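PDB 4JZA: uncharacterized protein from Legionella longbeachae NSW150, which probably removes the 3-phosphate from phosphatidylinositol 3-phosphate, acting as a phosphoinositide phosphatase in the lipid metabolism of the pathogen-host interaction. Local coordinates for residues 6-11 / 145-150; 61-66 / 115-120; 160-165 / 354-359. All blocks are in the same frame, centred on the assembly; numbering follows the deposited sequence.

Overall arrangement
Contacts 1 and 3 are buried pieces of one mixed beta-sheet, their centres about 10 Å apart, and strands 144-150 and 159-166, adjacent in that sheet, link them. Contact 1 is a parallel pairing and contact 3 an antiparallel one. Both combine regular backbone bonds with a largely apolar face and a more polar face lying against helix 604-612. Contact 2 belongs to the helical part of the chain, with its centre 42 to 45 Å from the other two and across the centre of the chain. It joins the ends of helices 41-62 and 95-116 at the surface, where aromatic rings and a single weak hydrogen bond replace the strand-to-strand bonding of the sheet.

Contact 1: residues 6-11 / 145-150; sequences IVRVPH and LVTLLP
The guanidinium group of Arg8 meets Thr147 at its edge: OG1 of Thr147 lies nearly in the guanidinium plane and accepts a hydrogen bond from NH1 of Arg8 at 3.0 Å, with an N-H...O angle of 150°. The same group makes a cation-pi contact with Tyr35 of strand 31-35, while its NH2 bonds to the carbonyl of Ser602. A bend about the CG-CD bond of the arginine chain (chi3 61°) turns the head toward Thr147, whose hydroxyl is also hydrogen-bonded to His604.

Beneath these groups, strands 6-10 and 145-150 run parallel, their directions 20° apart. Val146 N bonds to Ile6 O at 2.8 Å, Arg8 N returns the link to Val146 O at 2.8 Å, and Leu148 N reaches Arg8 O at 2.8 Å. The alternation of donors and acceptors on residues 6 and 8 pairs Ile6 with Leu145, Val7 with Val146 and Arg8 with Thr147. On the face opposite the arginine, Val7 and Val146 lie side by side, CG2 of Val7 being 3.8 Å from CB of Val146. Val9 and Leu148 are also arranged alongside each other.

Pro10 ends the regular pairing. Having no N-H, it cannot continue the series with Leu148 O, which instead receives a hydrogen bond from the hydroxyl of Tyr35. The proline ring crosses the Leu148 side chain at about a right angle, its CD 4.0 Å from CD2 of Leu148, and its CG lies 3.9 Å from CD of Pro150.

The chemistry is thus divided across the sheet: one face is aliphatic, whereas on the other a buried, probably positively charged arginine has its N-H groups spread over a threonine hydroxyl and a backbone carbonyl, which would limit the cost of burying it.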
ATOM      1  N   ILE A   6      20.996   7.783  -8.254  1.00 45.46           N
ATOM      2  CA  ILE A   6      21.729   7.993  -7.042  1.00 48.60           C
ATOM      3  C   ILE A   6      22.805   6.936  -6.917  1.00 51.06           C
ATOM      4  O   ILE A   6      22.552   5.724  -7.061  1.00 53.30           O
ATOM      5  CB  ILE A   6      20.792   7.888  -5.857  1.00 52.74           C
ATOM      6  CG1 ILE A   6      19.735   9.011  -5.953  1.00 57.41           C
ATOM      7  CG2 ILE A   6      21.573   7.933  -4.574  1.00 53.09           C
ATOM      8  CD1 ILE A   6      18.868   9.212  -4.717  1.00 57.29           C
ATOM      9  N   VAL A   7      24.014   7.395  -6.665  1.00 49.96           N
ATOM     10  CA  VAL A   7      25.126   6.511  -6.436  1.00 49.31           C
ATOM     11  C   VAL A   7      25.516   6.706  -4.989  1.00 49.13           C
ATOM     12  O   VAL A   7      25.794   7.820  -4.562  1.00 49.23           O
ATOM     13  CB  VAL A   7      26.301   6.863  -7.333  1.00 54.07           C
ATOM     14  CG1 VAL A   7      27.507   6.018  -6.974  1.00 56.08           C
ATOM     15  CG2 VAL A   7      25.913   6.680  -8.805  1.00 57.26           C
ATOM     16  N   ARG A   8      25.461   5.613  -4.237  1.00 48.08           N
ATOM     17  CA  ARG A   8      25.745   5.610  -2.835  1.00 43.78           C
ATOM     18  C   ARG A   8      27.154   5.164  -2.729  1.00 45.57           C
ATOM     19  O   ARG A   8      27.553   4.140  -3.299  1.00 41.99           O
ATOM     20  CB  ARG A   8      24.837   4.637  -2.101  1.00 42.19           C
ATOM     21  CG  ARG A   8      23.370   5.041  -2.194  1.00 40.26           C
ATOM     22  CD  ARG A   8      22.465   4.025  -1.569  1.00 37.11           C
ATOM     23  NE  ARG A   8      22.778   3.879  -0.169  1.00 36.53           N
ATOM     24  CZ  ARG A   8      23.285   2.770   0.374  1.00 40.90           C
ATOM     25  NH1 ARG A   8      23.556   1.663  -0.336  1.00 43.85           N
ATOM     26  NH2 ARG A   8      23.530   2.741   1.661  1.00 42.97           N
ATOM     27  N   VAL A   9      27.870   5.892  -1.893  1.00 48.69           N
ATOM     28  CA  VAL A   9      29.298   5.867  -1.848  1.00 50.67           C
ATOM     29  C   VAL A   9      29.725   5.868  -0.383  1.00 48.02           C
ATOM     30  O   VAL A   9      29.243   6.649   0.367  1.00 51.13           O
ATOM     31  CB  VAL A   9      29.722   7.106  -2.619  1.00 54.29           C
ATOM     32  CG1 VAL A   9      30.819   7.870  -1.929  1.00 63.96           C
ATOM     33  CG2 VAL A   9      30.089   6.726  -4.039  1.00 56.08           C
ATOM     34  N   PRO A  10      30.591   4.956   0.045  1.00 51.04           N
ATOM     35  CA  PRO A  10      30.918   4.956   1.446  1.00 52.79           C
ATOM     36  C   PRO A  10      31.469   6.262   1.917  1.00 58.98           C
ATOM     37  O   PRO A  10      32.222   6.918   1.202  1.00 60.89           O
ATOM     38  CB  PRO A  10      32.003   3.882   1.584  1.00 53.09           C
ATOM     39  CG  PRO A  10      32.389   3.520   0.222  1.00 55.40           C
ATOM     40  CD  PRO A  10      31.207   3.821  -0.638  1.00 55.40           C
ATOM     41  N   HIS A  11      31.115   6.600   3.153  1.00 68.51           N
ATOM     42  CA  HIS A  11      31.531   7.827   3.757  1.00 73.32           C
ATOM     43  C   HIS A  11      33.035   7.889   3.835  1.00 73.79           C
ATOM     44  O   HIS A  11      33.680   6.928   4.254  1.00 63.37           O
ATOM     45  CB  HIS A  11      30.953   7.963   5.147  1.00 77.95           C
ATOM     46  CG  HIS A  11      31.563   9.076   5.930  1.00 87.50           C
ATOM     47  ND1 HIS A  11      31.186  10.397   5.762  1.00 89.85           N
ATOM     48  CD2 HIS A  11      32.538   9.070   6.872  1.00 84.17           C
ATOM     49  CE1 HIS A  11      31.897  11.153   6.581  1.00 97.69           C
ATOM     50  NE2 HIS A  11      32.721  10.373   7.266  1.00 93.06           N
ATOM     51  N   LEU A 145      19.330   3.305  -8.617  1.00 48.88           N
ATOM     52  CA  LEU A 145      20.148   3.167  -7.433  1.00 47.99           C
ATOM     53  C   LEU A 145      21.368   2.381  -7.740  1.00 43.83           C
ATOM     54  O   LEU A 145      21.263   1.284  -8.289  1.00 42.72           O
ATOM     55  CB  LEU A 145      19.351   2.413  -6.398  1.00 51.95           C
ATOM     56  CG  LEU A 145      19.787   2.704  -4.984  1.00 56.32           C
ATOM     57  CD1 LEU A 145      19.411   4.119  -4.589  1.00 56.51           C
ATOM     58  CD2 LEU A 145      19.031   1.727  -4.114  1.00 62.50           C
ATOM     59  N   VAL A 146      22.517   2.962  -7.427  1.00 42.50           N
ATOM     60  CA  VAL A 146      23.807   2.302  -7.618  1.00 41.51           C
ATOM     61  C   VAL A 146      24.501   2.381  -6.289  1.00 38.51           C
ATOM     62  O   VAL A 146      24.487   3.421  -5.668  1.00 37.02           O
ATOM     63  CB  VAL A 146      24.676   3.043  -8.649  1.00 43.12           C
ATOM     64  CG1 VAL A 146      26.026   2.373  -8.773  1.00 43.54           C
ATOM     65  CG2 VAL A 146      23.997   3.116 -10.002  1.00 42.38           C
ATOM     66  N   THR A 147      25.077   1.288  -5.837  1.00 39.99           N
ATOM     67  CA  THR A 147      25.833   1.301  -4.592  1.00 41.66           C
ATOM     68  C   THR A 147      27.285   0.847  -4.857  1.00 45.21           C
ATOM     69  O   THR A 147      27.567  -0.263  -5.294  1.00 46.16           O
ATOM     70  CB  THR A 147      25.172   0.437  -3.489  1.00 40.23           C
ATOM     71  OG1 THR A 147      23.822   0.915  -3.186  1.00 36.52           O
ATOM     72  CG2 THR A 147      26.038   0.475  -2.220  1.00 39.17           C
ATOM     73  N   LEU A 148      28.211   1.730  -4.515  1.00 47.06           N
ATOM     74  CA  LEU A 148      29.622   1.485  -4.734  1.00 48.67           C
ATOM     75  C   LEU A 148      30.319   1.033  -3.467  1.00 46.36           C
ATOM     76  O   LEU A 148      30.254   1.685  -2.439  1.00 45.09           O
ATOM     77  CB  LEU A 148      30.293   2.747  -5.260  1.00 52.32           C
ATOM     78  CG  LEU A 148      31.785   2.682  -5.561  1.00 55.30           C
ATOM     79  CD1 LEU A 148      32.128   3.706  -6.623  1.00 57.65           C
ATOM     80  CD2 LEU A 148      32.598   2.936  -4.306  1.00 54.64           C
ATOM     81  N   LEU A 149      30.984  -0.107  -3.571  1.00 50.26           N
ATOM     82  CA  LEU A 149      31.739  -0.689  -2.481  1.00 53.58           C
ATOM     83  C   LEU A 149      33.172  -0.935  -2.923  1.00 53.52           C
ATOM     84  O   LEU A 149      33.396  -1.490  -3.997  1.00 50.93           O
ATOM     85  CB  LEU A 149      31.100  -2.010  -2.076  1.00 56.31           C
ATOM     86  CG  LEU A 149      31.278  -2.488  -0.644  1.00 57.03           C
ATOM     87  CD1 LEU A 149      31.019  -1.356   0.322  1.00 60.38           C
ATOM     88  CD2 LEU A 149      30.330  -3.638  -0.379  1.00 60.91           C
ATOM     89  N   PRO A 150      34.174  -0.493  -2.041  1.00 54.51           N
ATOM     90  CA  PRO A 150      35.533  -0.837  -2.489  1.00 55.73           C
ATOM     91  C   PRO A 150      35.902  -2.276  -2.153  1.00 56.28           C
ATOM     92  O   PRO A 150      35.774  -2.698  -1.017  1.00 53.54           O
ATOM     93  CB  PRO A 150      36.407   0.116  -1.695  1.00 56.00           C
ATOM     94  CG  PRO A 150      35.771   0.117  -0.371  1.00 57.60           C
ATOM     95  CD  PRO A 150      34.332   0.291  -0.718  1.00 55.25           C
TER

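Contact 2: residues 61-66 / 115-120; sequences DAYPFS and LNWGCS
Phe65 and Trp117 have the nearest CA atoms across the contact, 5.4 Å apart, where the chain leaving helix 41-62 passes the end of helix 95-116; there Gly118, with its positive phi, closes a Schellman motif.

The indole of Trp117 lies between Tyr63 and Phe65, which approach from opposite sides of its plane. Tyr63 is turned almost parallel to the indole, the planes 6° apart, but the rings are slid so far that they barely overlap, with 5.2 Å from the tyrosine centroid to that of the five-membered ring. The tyrosine touches through CD2, 3.4 Å from NE1 of Trp117. Phe65 places its CB over the five-membered ring in a CH-pi contact, 3.9 Å from the centroid, and turns the edge of its phenyl ring toward the face of the six-membered ring. This edge-to-face pair has its centroids 5.5 Å apart and its planes at 60°. With CG set between the backbone N and carbonyl carbon (chi1 57°), the phenyl ring is also brought against Asn116.

OD1 of Asn116 stands 3.1 Å above the phenyl plane, over its centre, and the amide is steeply inclined to the ring. ND2 of the same amide lies near the ring atoms, 3.4 Å from CE2 of Phe65. Polar contact between the segments is slight: NE1 of Trp117 donates a weak hydrogen bond of 3.4 Å to Tyr63 O, which sits at the indole edge. Asn116 O, in turn, accepts a hydrogen bond from Asn69.

Phe56, Leu59 and Ile60 of helix 41-62 also touch Trp117, so the indole is fitted against the end of that helix. The arrangement is an aromatic cluster at two helix C-termini, one finished by a Schellman motif.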
ATOM      1  N   ASP A  61      -5.658  16.992  -1.421  1.00 48.57           N
ATOM      2  CA  ASP A  61      -5.761  17.570  -2.749  1.00 46.23           C
ATOM      3  C   ASP A  61      -6.549  16.633  -3.706  1.00 47.36           C
ATOM      4  O   ASP A  61      -7.152  17.087  -4.637  1.00 46.38           O
ATOM      5  CB  ASP A  61      -4.354  17.884  -3.321  1.00 47.48           C
ATOM      6  CG  ASP A  61      -3.615  19.014  -2.548  1.00 48.49           C
ATOM      7  OD1 ASP A  61      -4.254  19.713  -1.735  1.00 48.24           O
ATOM      8  OD2 ASP A  61      -2.394  19.189  -2.731  1.00 46.45           O
ATOM      9  N   ALA A  62      -6.571  15.328  -3.486  1.00 49.89           N
ATOM     10  CA  ALA A  62      -7.144  14.395  -4.479  1.00 44.29           C
ATOM     11  C   ALA A  62      -8.528  13.922  -4.120  1.00 45.58           C
ATOM     12  O   ALA A  62      -9.338  13.692  -4.997  1.00 45.86           O
ATOM     13  CB  ALA A  62      -6.247  13.191  -4.619  1.00 43.19           C
ATOM     14  N   TYR A  63      -8.794  13.744  -2.827  1.00 48.37           N
ATOM     15  CA  TYR A  63     -10.007  13.079  -2.410  1.00 52.65           C
ATOM     16  C   TYR A  63     -10.972  14.081  -1.724  1.00 56.36           C
ATOM     17  O   TYR A  63     -10.682  14.599  -0.642  1.00 53.12           O
ATOM     18  CB  TYR A  63      -9.663  11.831  -1.571  1.00 48.84           C
ATOM     19  CG  TYR A  63     -10.806  10.859  -1.329  1.00 49.21           C
ATOM     20  CD1 TYR A  63     -11.689  10.508  -2.349  1.00 49.92           C
ATOM     21  CD2 TYR A  63     -11.002  10.267  -0.072  1.00 54.28           C
ATOM     22  CE1 TYR A  63     -12.756   9.640  -2.125  1.00 51.32           C
ATOM     23  CE2 TYR A  63     -12.080   9.382   0.169  1.00 53.36           C
ATOM     24  CZ  TYR A  63     -12.951   9.077  -0.868  1.00 52.67           C
ATOM     25  OH  TYR A  63     -14.017   8.216  -0.712  1.00 46.05           O
ATOM     26  N   PRO A  64     -12.130  14.364  -2.380  1.00 64.89           N
ATOM     27  CA  PRO A  64     -13.137  15.225  -1.752  1.00 68.12           C
ATOM     28  C   PRO A  64     -13.740  14.654  -0.473  1.00 66.49           C
ATOM     29  O   PRO A  64     -14.135  13.480  -0.434  1.00 75.99           O
ATOM     30  CB  PRO A  64     -14.243  15.310  -2.819  1.00 68.37           C
ATOM     31  CG  PRO A  64     -14.118  14.042  -3.585  1.00 68.06           C
ATOM     32  CD  PRO A  64     -12.622  13.869  -3.688  1.00 64.36           C
ATOM     33  N   PHE A  65     -13.833  15.498   0.550  1.00 67.35           N
ATOM     34  CA  PHE A  65     -14.609  15.208   1.748  1.00 67.26           C
ATOM     35  C   PHE A  65     -15.834  16.093   1.704  1.00 69.06           C
ATOM     36  O   PHE A  65     -15.719  17.275   1.410  1.00 71.91           O
ATOM     37  CB  PHE A  65     -13.799  15.475   3.008  1.00 67.85           C
ATOM     38  CG  PHE A  65     -13.266  16.873   3.120  1.00 70.90           C
ATOM     39  CD1 PHE A  65     -12.149  17.272   2.401  1.00 76.23           C
ATOM     40  CD2 PHE A  65     -13.837  17.760   3.993  1.00 76.36           C
ATOM     41  CE1 PHE A  65     -11.641  18.553   2.529  1.00 82.31           C
ATOM     42  CE2 PHE A  65     -13.325  19.036   4.140  1.00 83.24           C
ATOM     43  CZ  PHE A  65     -12.230  19.437   3.405  1.00 84.69           C
ATOM     44  N   SER A  66     -16.998  15.521   1.994  1.00 69.76           N
ATOM     45  CA  SER A  66     -18.222  16.297   2.213  1.00 64.21           C
ATOM     46  C   SER A  66     -18.025  17.501   3.193  1.00 61.87           C
ATOM     47  O   SER A  66     -17.335  17.386   4.224  1.00 51.27           O
ATOM     48  CB  SER A  66     -19.302  15.349   2.739  1.00 63.88           C
ATOM     49  OG  SER A  66     -20.476  16.057   3.043  1.00 67.18           O
ATOM     50  N   LEU A 115     -11.785  11.764  11.327  1.00 43.50           N
ATOM     51  CA  LEU A 115     -12.591  12.954  11.628  1.00 40.69           C
ATOM     52  C   LEU A 115     -13.005  13.719  10.380  1.00 45.23           C
ATOM     53  O   LEU A 115     -14.188  13.830  10.098  1.00 43.72           O
ATOM     54  CB  LEU A 115     -11.817  13.930  12.489  1.00 42.36           C
ATOM     55  CG  LEU A 115     -12.556  15.257  12.766  1.00 44.88           C
ATOM     56  CD1 LEU A 115     -13.885  14.981  13.456  1.00 42.80           C
ATOM     57  CD2 LEU A 115     -11.715  16.182  13.619  1.00 45.40           C
ATOM     58  N   ASN A 116     -12.055  14.283   9.640  1.00 50.05           N
ATOM     59  CA  ASN A 116     -12.440  15.074   8.479  1.00 54.52           C
ATOM     60  C   ASN A 116     -13.150  14.289   7.331  1.00 50.02           C
ATOM     61  O   ASN A 116     -13.984  14.845   6.615  1.00 52.18           O
ATOM     62  CB  ASN A 116     -11.254  15.847   7.923  1.00 62.64           C
ATOM     63  CG  ASN A 116     -11.648  16.809   6.791  1.00 71.11           C
ATOM     64  OD1 ASN A 116     -11.279  16.620   5.618  1.00 69.88           O
ATOM     65  ND2 ASN A 116     -12.407  17.851   7.145  1.00 82.40           N
ATOM     66  N   TRP A 117     -12.869  13.015   7.163  1.00 45.07           N
ATOM     67  CA  TRP A 117     -13.517  12.250   6.087  1.00 44.99           C
ATOM     68  C   TRP A 117     -14.700  11.438   6.619  1.00 48.41           C
ATOM     69  O   TRP A 117     -15.394  10.776   5.856  1.00 46.73           O
ATOM     70  CB  TRP A 117     -12.505  11.331   5.357  1.00 44.69           C
ATOM     71  CG  TRP A 117     -11.795  12.026   4.209  1.00 42.50           C
ATOM     72  CD1 TRP A 117     -12.164  12.019   2.889  1.00 42.89           C
ATOM     73  CD2 TRP A 117     -10.632  12.855   4.298  1.00 39.26           C
ATOM     74  NE1 TRP A 117     -11.295  12.803   2.157  1.00 45.42           N
ATOM     75  CE2 TRP A 117     -10.359  13.339   3.006  1.00 41.00           C
ATOM     76  CE3 TRP A 117      -9.822  13.254   5.346  1.00 38.05           C
ATOM     77  CZ2 TRP A 117      -9.280  14.156   2.728  1.00 39.98           C
ATOM     78  CZ3 TRP A 117      -8.775  14.089   5.082  1.00 40.50           C
ATOM     79  CH2 TRP A 117      -8.496  14.527   3.770  1.00 39.91           C
ATOM     80  N   GLY A 118     -14.928  11.494   7.928  1.00 49.72           N
ATOM     81  CA  GLY A 118     -16.099  10.866   8.524  1.00 51.17           C
ATOM     82  C   GLY A 118     -16.120   9.370   8.335  1.00 49.89           C
ATOM     83  O   GLY A 118     -17.122   8.821   7.916  1.00 52.18           O
ATOM     84  N   CYS A 119     -15.011   8.733   8.680  1.00 46.79           N
ATOM     85  CA  CYS A 119     -14.843   7.317   8.503  1.00 49.00           C
ATOM     86  C   CYS A 119     -15.544   6.586   9.627  1.00 54.67           C
ATOM     87  O   CYS A 119     -15.234   6.830  10.791  1.00 56.28           O
ATOM     88  CB  CYS A 119     -13.349   6.967   8.540  1.00 46.95           C
ATOM     89  SG  CYS A 119     -12.303   7.649   7.192  1.00 50.32           S
ATOM     90  N   SER A 120     -16.453   5.665   9.304  1.00 59.99           N
ATOM     91  CA  SER A 120     -17.118   4.862  10.349  1.00 65.85           C
ATOM     92  C   SER A 120     -16.132   3.996  11.061  1.00 62.90           C
ATOM     93  O   SER A 120     -16.267   3.803  12.242  1.00 62.64           O
ATOM     94  CB  SER A 120     -18.225   3.966   9.801  1.00 69.51           C
ATOM     95  OG  SER A 120     -17.926   3.646   8.466  1.00 82.56           O
TER

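Contact 3: residues 160-165 / 354-359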
ATOM      1  N   VAL A 160      33.245  -2.581  -6.450  1.00 53.71           N
ATOM      2  CA  VAL A 160      32.120  -3.388  -6.869  1.00 51.08           C
ATOM      3  C   VAL A 160      30.874  -2.524  -6.836  1.00 47.98           C
ATOM      4  O   VAL A 160      30.635  -1.814  -5.874  1.00 45.93           O
ATOM      5  CB  VAL A 160      31.956  -4.633  -5.978  1.00 52.77           C
ATOM      6  CG1 VAL A 160      30.596  -5.283  -6.176  1.00 54.42           C
ATOM      7  CG2 VAL A 160      33.053  -5.632  -6.286  1.00 52.12           C
ATOM      8  N   LEU A 161      30.101  -2.577  -7.911  1.00 49.63           N
ATOM      9  CA  LEU A 161      28.882  -1.800  -8.009  1.00 47.31           C
ATOM     10  C   LEU A 161      27.677  -2.707  -8.050  1.00 44.53           C
ATOM     11  O   LEU A 161      27.582  -3.579  -8.895  1.00 46.42           O
ATOM     12  CB  LEU A 161      28.898  -0.956  -9.279  1.00 49.28           C
ATOM     13  CG  LEU A 161      29.324   0.504  -9.174  1.00 51.46           C
ATOM     14  CD1 LEU A 161      30.506   0.667  -8.246  1.00 50.98           C
ATOM     15  CD2 LEU A 161      29.657   1.057 -10.544  1.00 54.42           C
ATOM     16  N   GLN A 162      26.746  -2.477  -7.137  1.00 43.45           N
ATOM     17  CA  GLN A 162      25.432  -3.085  -7.219  1.00 41.11           C
ATOM     18  C   GLN A 162      24.543  -2.049  -7.868  1.00 39.32           C
ATOM     19  O   GLN A 162      24.552  -0.881  -7.476  1.00 37.81           O
ATOM     20  CB  GLN A 162      24.911  -3.421  -5.848  1.00 43.52           C
ATOM     21  CG  GLN A 162      25.841  -4.259  -4.996  1.00 45.97           C
ATOM     22  CD  GLN A 162      25.215  -4.418  -3.658  1.00 47.49           C
ATOM     23  OE1 GLN A 162      24.133  -4.786  -3.605  1.00 54.64           O
ATOM     24  NE2 GLN A 162      25.840  -4.191  -2.624  1.00 44.37           N
ATOM     25  N   VAL A 163      23.806  -2.470  -8.880  1.00 38.08           N
ATOM     26  CA  VAL A 163      23.010  -1.570  -9.689  1.00 40.26           C
ATOM     27  C   VAL A 163      21.550  -2.007  -9.822  1.00 40.41           C
ATOM     28  O   VAL A 163      21.275  -3.165 -10.188  1.00 45.00           O
ATOM     29  CB  VAL A 163      23.608  -1.523 -11.084  1.00 41.08           C
ATOM     30  CG1 VAL A 163      22.777  -0.666 -12.020  1.00 42.35           C
ATOM     31  CG2 VAL A 163      24.994  -0.956 -10.991  1.00 44.15           C
ATOM     32  N   ASP A 164      20.605  -1.107  -9.561  1.00 39.91           N
ATOM     33  CA  ASP A 164      19.170  -1.421  -9.865  1.00 42.03           C
ATOM     34  C   ASP A 164      18.535  -0.319 -10.657  1.00 41.05           C
ATOM     35  O   ASP A 164      18.385   0.798 -10.179  1.00 40.35           O
ATOM     36  CB  ASP A 164      18.327  -1.693  -8.604  1.00 42.59           C
ATOM     37  CG  ASP A 164      18.537  -3.093  -8.035  1.00 43.95           C
ATOM     38  OD1 ASP A 164      19.557  -3.325  -7.365  1.00 47.75           O
ATOM     39  OD2 ASP A 164      17.687  -3.966  -8.242  1.00 43.34           O
ATOM     40  N   GLU A 165      18.210  -0.631 -11.899  1.00 45.71           N
ATOM     41  CA  GLU A 165      17.680   0.352 -12.822  1.00 48.28           C
ATOM     42  C   GLU A 165      16.179   0.132 -12.827  1.00 43.41           C
ATOM     43  O   GLU A 165      15.703  -0.961 -13.070  1.00 44.59           O
ATOM     44  CB  GLU A 165      18.351   0.214 -14.231  1.00 55.70           C
ATOM     45  CG  GLU A 165      19.763   0.871 -14.291  1.00 58.88           C
ATOM     46  CD  GLU A 165      20.725   0.421 -15.408  1.00 62.23           C
ATOM     47  OE1 GLU A 165      20.811  -0.779 -15.765  1.00 63.79           O
ATOM     48  OE2 GLU A 165      21.486   1.281 -15.884  1.00 68.20           O
ATOM     49  N   HIS A 354      18.481  -5.632 -12.076  1.00 44.38           N
ATOM     50  CA  HIS A 354      19.602  -5.680 -11.143  1.00 45.81           C
ATOM     51  C   HIS A 354      20.787  -6.206 -11.882  1.00 44.83           C
ATOM     52  O   HIS A 354      20.681  -7.230 -12.561  1.00 46.90           O
ATOM     53  CB  HIS A 354      19.329  -6.607  -9.911  1.00 45.23           C
ATOM     54  CG  HIS A 354      20.452  -6.605  -8.926  1.00 43.07           C
ATOM     55  ND1 HIS A 354      21.384  -7.616  -8.868  1.00 43.32           N
ATOM     56  CD2 HIS A 354      20.851  -5.672  -8.028  1.00 42.91           C
ATOM     57  CE1 HIS A 354      22.305  -7.311  -7.973  1.00 44.02           C
ATOM     58  NE2 HIS A 354      22.000  -6.141  -7.436  1.00 44.87           N
ATOM     59  N   SER A 355      21.918  -5.528 -11.729  1.00 43.82           N
ATOM     60  CA  SER A 355      23.161  -5.991 -12.325  1.00 44.03           C
ATOM     61  C   SER A 355      24.301  -5.699 -11.362  1.00 43.35           C
ATOM     62  O   SER A 355      24.140  -4.977 -10.389  1.00 44.36           O
ATOM     63  CB  SER A 355      23.394  -5.361 -13.731  1.00 42.90           C
ATOM     64  OG  SER A 355      23.530  -3.971 -13.636  1.00 44.13           O
ATOM     65  N   LEU A 356      25.449  -6.276 -11.671  1.00 45.45           N
ATOM     66  CA  LEU A 356      26.653  -6.205 -10.862  1.00 46.70           C
ATOM     67  C   LEU A 356      27.845  -5.739 -11.725  1.00 47.29           C
ATOM     68  O   LEU A 356      28.148  -6.350 -12.763  1.00 48.81           O
ATOM     69  CB  LEU A 356      26.902  -7.602 -10.296  1.00 47.20           C
ATOM     70  CG  LEU A 356      27.904  -7.712  -9.147  1.00 50.19           C
ATOM     71  CD1 LEU A 356      27.549  -6.899  -7.887  1.00 49.89           C
ATOM     72  CD2 LEU A 356      27.996  -9.183  -8.833  1.00 50.92           C
ATOM     73  N   LEU A 357      28.475  -4.638 -11.339  1.00 44.92           N
ATOM     74  CA  LEU A 357      29.597  -4.104 -12.107  1.00 46.70           C
ATOM     75  C   LEU A 357      30.905  -3.995 -11.303  1.00 49.92           C
ATOM     76  O   LEU A 357      30.922  -3.561 -10.154  1.00 51.00           O
ATOM     77  CB  LEU A 357      29.296  -2.718 -12.628  1.00 45.98           C
ATOM     78  CG  LEU A 357      28.005  -2.526 -13.394  1.00 49.64           C
ATOM     79  CD1 LEU A 357      27.974  -1.090 -13.878  1.00 50.47           C
ATOM     80  CD2 LEU A 357      27.813  -3.485 -14.563  1.00 51.06           C
ATOM     81  N   GLY A 358      32.015  -4.359 -11.931  1.00 52.39           N
ATOM     82  CA  GLY A 358      33.309  -4.044 -11.370  1.00 55.10           C
ATOM     83  C   GLY A 358      33.865  -2.780 -11.998  1.00 51.67           C
ATOM     84  O   GLY A 358      33.723  -2.595 -13.199  1.00 49.28           O
ATOM     85  N   LEU A 359      34.535  -1.969 -11.178  1.00 50.70           N
ATOM     86  CA  LEU A 359      35.133  -0.694 -11.563  1.00 58.23           C
ATOM     87  C   LEU A 359      36.615  -0.608 -11.073  1.00 64.58           C
ATOM     88  O   LEU A 359      36.916  -0.873  -9.896  1.00 67.20           O
ATOM     89  CB  LEU A 359      34.261   0.422 -10.976  1.00 60.39           C
ATOM     90  CG  LEU A 359      34.659   1.886 -10.786  1.00 65.26           C
ATOM     91  CD1 LEU A 359      35.869   2.284 -11.569  1.00 68.50           C
ATOM     92  CD2 LEU A 359      33.540   2.826 -11.163  1.00 72.56           C
TER
HETATM   93  O   HOH W   1      21.206  -3.012 -14.153  1.00 37.06           O
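Residues 160-165 and 354-359 are neighbouring antiparallel strands inside the mixed sheet, in register from Val160 with Gly358 to Asp164 with His354. Leu161 and Leu357 are a hydrogen-bonded pair: Leu161 N donates to Leu357 O at 2.6 Å, and Leu357 N donates back to Leu161 O at 2.8 Å in a nearly straight bond (171°). Val163 and Ser355 form the second such pair, with Val163 N to Ser355 O at 2.9 Å and Ser355 N to Val163 O also at 2.9 Å. Between and beyond them, Val160 with Gly358, Gln162 with Leu356 and Asp164 with His354 are the non-hydrogen-bonded pairs.

One face carries Leu161, Val163, Ser355 and Leu357. CB of Leu161 lies 3.8 Å from CB of Leu357, and CG2 of Val163 touches CD1 of Leu357. The hydroxyl of Ser355, held between its backbone N and carbonyl carbon (chi1 63°), lies over CB of Val163 and donates to a water 2.6 Å from OG. That water donates onward to OE1 of Glu165, joining the strands through solvent. Glu165 further makes salt bridges with Arg26 and Lys371.

On the other face, CG1 of Val160 meets CD1 of Leu356 at 3.9 Å. Asp164 belongs here too; its carboxylate has partners on both oxygens, a hydrogen bond with His604 and a salt bridge with Arg374, which would probably favour its ionised form.

Strand 144-150 adjoins residues 160-165 and strand 365-374 adjoins residues 354-359, so both segments are interior to the sheet. Helix 604-612 packs on Gln162 and Asp164, and helix 556-574 on Val160, His354 and Leu356. The latter helix follows strand 545-549 through a CX5R sequence, as in cysteine-based phosphatases.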